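Local coordinates for proximal thread matrix protein 1 (Mytilus galloprovincialis, PDB 4CN9) that probably binds collagen as a matrix protein of the mussel byssus, through paired von Willebrand factor type A domains, and carries bound zinc ions, at residues E382-L385 / L386-G390; I214-M217 / K218-L222. All coordinates share one frame; numbering follows the deposited sequence. Where two conformers were deposited one is given.

In the fold
Contact 2 (214-222) comes first along the chain, in the von Willebrand factor type A domain spanning roughly 55-236; contact 1 (382-390) follows in the domain of roughly 254-432. Contact 1 packs against the six-stranded mixed sheet of its domain from the end of helix 379-388, ahead of strand 391-398, while contact 2 runs from the loop after helix 208-214 into strand 221-224, an outermost strand of its own sheet. Their centres are about 14 Å apart, and they touch directly, N219 packing against the backbone of R387. The pair thus illustrates how two like domains can meet through short local structures, away from the zinc sites.

Contact 1: residues E382-L385 / L386-G390; sequences ESSL and LRKEG
R387 folds back over S383 and S384 in the last turns of helix 379-388, the helix of a beta-alpha-beta unit between strands 362-369 and 391-398 in a von Willebrand factor type A domain. Its guanidinium turns a face to the backbone, with S384 CA 3.7 Å above the plane and S383 O over the same face toward the rim. The bend at chi3 (-47°) brings the group back along the helix, where NH1 comes to 3.1 Å from S383 OG. That hydroxyl is hydrogen-bonded to the carbonyl oxygens of P379 and E380, while R387 NH1 bonds to I410 O. An alanine here would remove the guanidinium, and I410 O would probably lose this donor while the backbone at S384 lost its lid. One residue on, K388 runs over the S384 carbonyl, its CG 3.3 Å from S384 O, and CE then reaches S384 OG at the same separation. A water joins the two polar ends, hydrogen-bonded to S384 OG and weakly to K388 NZ. Beneath the side chains, successive i to i+4 bonds hold the turn: R387 N meets S383 O at 2.8 Å, and the bond from K388 N to S384 O is similar. The L386 side chain touches V391 and I393 of the following strand, and E382 forms a salt bridge with R346 of helix 338-349. The helix closes in a Schellman motif at G390, whose positive phi (93°) would jam a side chain against the preceding carbonyl; there G390 N bonds to R387 O at 2.9 Å.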
loop_
_atom_site.group_PDB
_atom_site.type_symbol
_atom_site.label_atom_id
_atom_site.label_comp_id
_atom_site.label_asym_id
_atom_site.label_seq_id
_atom_site.Cartn_x
_atom_site.Cartn_y
_atom_site.Cartn_z
ATOM N N GLU A 382 -6.962 11.941 10.665
ATOM C CA GLU A 382 -5.548 12.206 10.957
ATOM C C GLU A 382 -4.639 11.271 10.167
ATOM O O GLU A 382 -3.571 11.669 9.712
ATOM C CB GLU A 382 -5.246 12.095 12.462
ATOM C CG GLU A 382 -6.041 13.040 13.352
ATOM C CD GLU A 382 -5.778 14.510 13.073
ATOM O OE1 GLU A 382 -4.702 14.856 12.542
ATOM O OE2 GLU A 382 -6.670 15.322 13.385
ATOM N N SER A 383 -5.060 10.028 9.988
ATOM C CA SER A 383 -4.258 9.088 9.218
ATOM C C SER A 383 -4.294 9.467 7.739
ATOM O O SER A 383 -3.297 9.355 7.054
ATOM C CB SER A 383 -4.758 7.653 9.397
ATOM O OG SER A 383 -6.150 7.580 9.125
ATOM N N SER A 384 -5.445 9.917 7.246
ATOM C CA SER A 384 -5.539 10.348 5.853
ATOM C C SER A 384 -4.533 11.464 5.548
ATOM O O SER A 384 -3.813 11.410 4.548
ATOM C CB SER A 384 -6.959 10.803 5.526
ATOM O OG SER A 384 -7.017 11.317 4.209
ATOM N N LEU A 385 -4.484 12.460 6.430
ATOM C CA LEU A 385 -3.563 13.577 6.307
ATOM C C LEU A 385 -2.114 13.114 6.359
ATOM O O LEU A 385 -1.296 13.553 5.556
ATOM C CB LEU A 385 -3.829 14.617 7.402
ATOM C CG LEU A 385 -5.154 15.380 7.304
ATOM C CD1 LEU A 385 -5.227 16.516 8.330
ATOM C CD2 LEU A 385 -5.352 15.925 5.902
ATOM N N LEU A 386 -1.789 12.221 7.295
ATOM C CA LEU A 386 -0.448 11.633 7.327
ATOM C C LEU A 386 -0.117 10.873 6.034
ATOM O O LEU A 386 0.965 11.057 5.481
ATOM C CB LEU A 386 -0.275 10.698 8.530
ATOM C CG LEU A 386 -0.109 11.348 9.898
ATOM C CD1 LEU A 386 -0.452 10.368 10.993
ATOM C CD2 LEU A 386 1.295 11.874 10.077
ATOM N N ARG A 387 -1.024 10.026 5.549
ATOM C CA ARG A 387 -0.719 9.230 4.351
ATOM C C ARG A 387 -0.560 10.089 3.099
ATOM O O ARG A 387 0.273 9.785 2.241
ATOM C CB ARG A 387 -1.744 8.107 4.124
ATOM C CG ARG A 387 -1.781 7.094 5.276
ATOM C CD ARG A 387 -2.745 5.913 5.010
ATOM N NE ARG A 387 -4.053 6.355 4.524
ATOM C CZ ARG A 387 -5.134 6.475 5.272
ATOM N NH1 ARG A 387 -5.095 6.172 6.564
ATOM N NH2 ARG A 387 -6.257 6.923 4.730
ATOM N N LYS A 388 -1.342 11.160 3.011
ATOM C CA LYS A 388 -1.215 12.125 1.915
ATOM C C LYS A 388 0.149 12.826 1.905
ATOM O O LYS A 388 0.604 13.300 0.865
ATOM C CB LYS A 388 -2.347 13.160 1.974
ATOM C CG LYS A 388 -3.696 12.599 1.521
ATOM C CD LYS A 388 -4.826 13.627 1.604
ATOM C CE LYS A 388 -6.189 12.957 1.417
ATOM N NZ LYS A 388 -6.319 12.277 0.096
ATOM N N GLU A 389 0.804 12.878 3.062
ATOM C CA GLU A 389 2.143 13.440 3.166
ATOM C C GLU A 389 3.231 12.402 2.899
ATOM O O GLU A 389 4.406 12.698 3.032
ATOM C CB GLU A 389 2.379 14.009 4.566
ATOM C CG GLU A 389 1.556 15.221 4.919
ATOM C CD GLU A 389 1.659 15.568 6.401
ATOM O OE1 GLU A 389 2.544 14.999 7.098
ATOM O OE2 GLU A 389 0.849 16.407 6.862
ATOM N N GLY A 390 2.850 11.182 2.554
ATOM C CA GLY A 390 3.834 10.148 2.303
ATOM C C GLY A 390 4.186 9.258 3.488
ATOM O O GLY A 390 5.112 8.440 3.406
HETATM O O HOH W 1 -5.197 9.825 2.002
#

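Contact 2: residues I214-M217 / K218-L222; sequences IATM and KNYVL
T216 sets its CB over one face of the Y220 ring, a CH-pi contact 4.1 Å from the centroid and 15° off the ring normal, within the turn that leads from helix 208-214 to edge strand 221-224 of a von Willebrand factor type A domain. Y220 chi1 (-74°), with CG anti to its own carbonyl carbon, places the ring here. T216 in turn is fixed from outside, OG1 accepting a hydrogen bond from V197 N of the neighbouring strand. M217 comes at the ring from another direction, its CB 3.8 Å from Y220 CD1. Its chain has two conformers; in one of them the bend at chi3 (-41°) curls CE round to 3.8 Å from Y220 CE1 and to 3.3 Å from N219 OD1, with the M217 and N219 side chains running alongside each other. Near the base of the Y220 side chain, A215 CB packs on both Y220 CB and V221 CG2. K218 is extended beyond CG, and NZ is hydrogen-bonded to I408 O and A411 O in the other domain. The backbone closes the 3-10 turn with Y220 N donating to M217 O, 2.9 Å away and from well above the carbonyl plane.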
loop_
_atom_site.group_PDB
_atom_site.type_symbol
_atom_site.label_atom_id
_atom_site.label_comp_id
_atom_site.label_asym_id
_atom_site.label_seq_id
_atom_site.Cartn_x
_atom_site.Cartn_y
_atom_site.Cartn_z
ATOM N N ILE A 214 -7.427 -4.446 -2.212
ATOM C CA ILE A 214 -6.735 -5.093 -3.337
ATOM C C ILE A 214 -5.398 -4.449 -3.676
ATOM O O ILE A 214 -4.400 -5.141 -3.876
ATOM C CB ILE A 214 -7.640 -5.080 -4.598
ATOM C CG1 ILE A 214 -8.816 -6.034 -4.396
ATOM C CG2 ILE A 214 -6.870 -5.484 -5.833
ATOM C CD1 ILE A 214 -9.960 -5.832 -5.367
ATOM N N ALA A 215 -5.383 -3.121 -3.733
ATOM C CA ALA A 215 -4.200 -2.367 -4.109
ATOM C C ALA A 215 -3.058 -2.514 -3.084
ATOM O O ALA A 215 -3.263 -2.957 -1.946
ATOM C CB ALA A 215 -4.565 -0.894 -4.305
ATOM N N THR A 216 -1.856 -2.153 -3.506
ATOM C CA THR A 216 -0.665 -2.237 -2.652
ATOM C C THR A 216 -0.838 -1.416 -1.363
ATOM O O THR A 216 -0.480 -1.880 -0.278
ATOM C CB THR A 216 0.576 -1.797 -3.433
ATOM O OG1 THR A 216 0.851 -2.770 -4.454
ATOM C CG2 THR A 216 1.805 -1.655 -2.512
ATOM N N MET A 217 -1.332 -0.191 -1.512
ATOM C CA MET A 217 -1.731 0.644 -0.383
ATOM C C MET A 217 -2.982 1.409 -0.795
ATOM O O MET A 217 -3.317 1.469 -1.981
ATOM C CB MET A 217 -0.610 1.611 0.030
ATOM C CG MET A 217 0.702 0.938 0.413
ATOM S SD MET A 217 1.870 1.997 1.318
ATOM C CE MET A 217 1.693 3.533 0.438
ATOM N N LYS A 218 -3.662 1.999 0.178
ATOM C CA LYS A 218 -4.873 2.772 -0.095
ATOM C C LYS A 218 -4.661 3.882 -1.118
ATOM O O LYS A 218 -5.563 4.164 -1.906
ATOM C CB LYS A 218 -5.432 3.378 1.188
ATOM C CG LYS A 218 -5.979 2.368 2.167
ATOM C CD LYS A 218 -6.315 3.080 3.483
ATOM C CE LYS A 218 -6.889 2.130 4.510
ATOM N NZ LYS A 218 -6.971 2.796 5.845
ATOM N N ASN A 219 -3.495 4.518 -1.129
ATOM C CA ASN A 219 -3.283 5.561 -2.128
ATOM C C ASN A 219 -2.829 5.056 -3.496
ATOM O O ASN A 219 -2.537 5.855 -4.371
ATOM C CB ASN A 219 -2.405 6.717 -1.636
ATOM C CG ASN A 219 -1.128 6.267 -0.979
ATOM O OD1 ASN A 219 -0.573 5.205 -1.288
ATOM N ND2 ASN A 219 -0.633 7.100 -0.054
ATOM N N TYR A 220 -2.811 3.737 -3.686
ATOM C CA TYR A 220 -2.668 3.162 -5.023
ATOM C C TYR A 220 -4.033 2.927 -5.681
ATOM O O TYR A 220 -4.130 2.254 -6.723
ATOM C CB TYR A 220 -1.902 1.841 -4.948
ATOM C CG TYR A 220 -0.422 1.991 -4.693
ATOM C CD1 TYR A 220 0.050 2.623 -3.542
ATOM C CD2 TYR A 220 0.504 1.481 -5.586
ATOM C CE1 TYR A 220 1.402 2.753 -3.307
ATOM C CE2 TYR A 220 1.873 1.611 -5.360
ATOM C CZ TYR A 220 2.312 2.233 -4.216
ATOM O OH TYR A 220 3.665 2.350 -3.985
ATOM N N VAL A 221 -5.091 3.450 -5.064
ATOM C CA VAL A 221 -6.430 3.415 -5.641
ATOM C C VAL A 221 -6.757 4.781 -6.224
ATOM O O VAL A 221 -6.669 5.793 -5.528
ATOM C CB VAL A 221 -7.503 3.083 -4.605
ATOM C CG1 VAL A 221 -8.900 3.144 -5.255
ATOM C CG2 VAL A 221 -7.251 1.710 -3.982
ATOM N N LEU A 222 -7.107 4.809 -7.504
ATOM C CA LEU A 222 -7.497 6.044 -8.175
ATOM C C LEU A 222 -8.944 5.927 -8.643
ATOM O O LEU A 222 -9.387 4.858 -9.059
ATOM C CB LEU A 222 -6.576 6.312 -9.353
ATOM C CG LEU A 222 -5.089 6.385 -8.999
ATOM C CD1 LEU A 222 -4.281 6.475 -10.252
ATOM C CD2 LEU A 222 -4.793 7.551 -8.081
#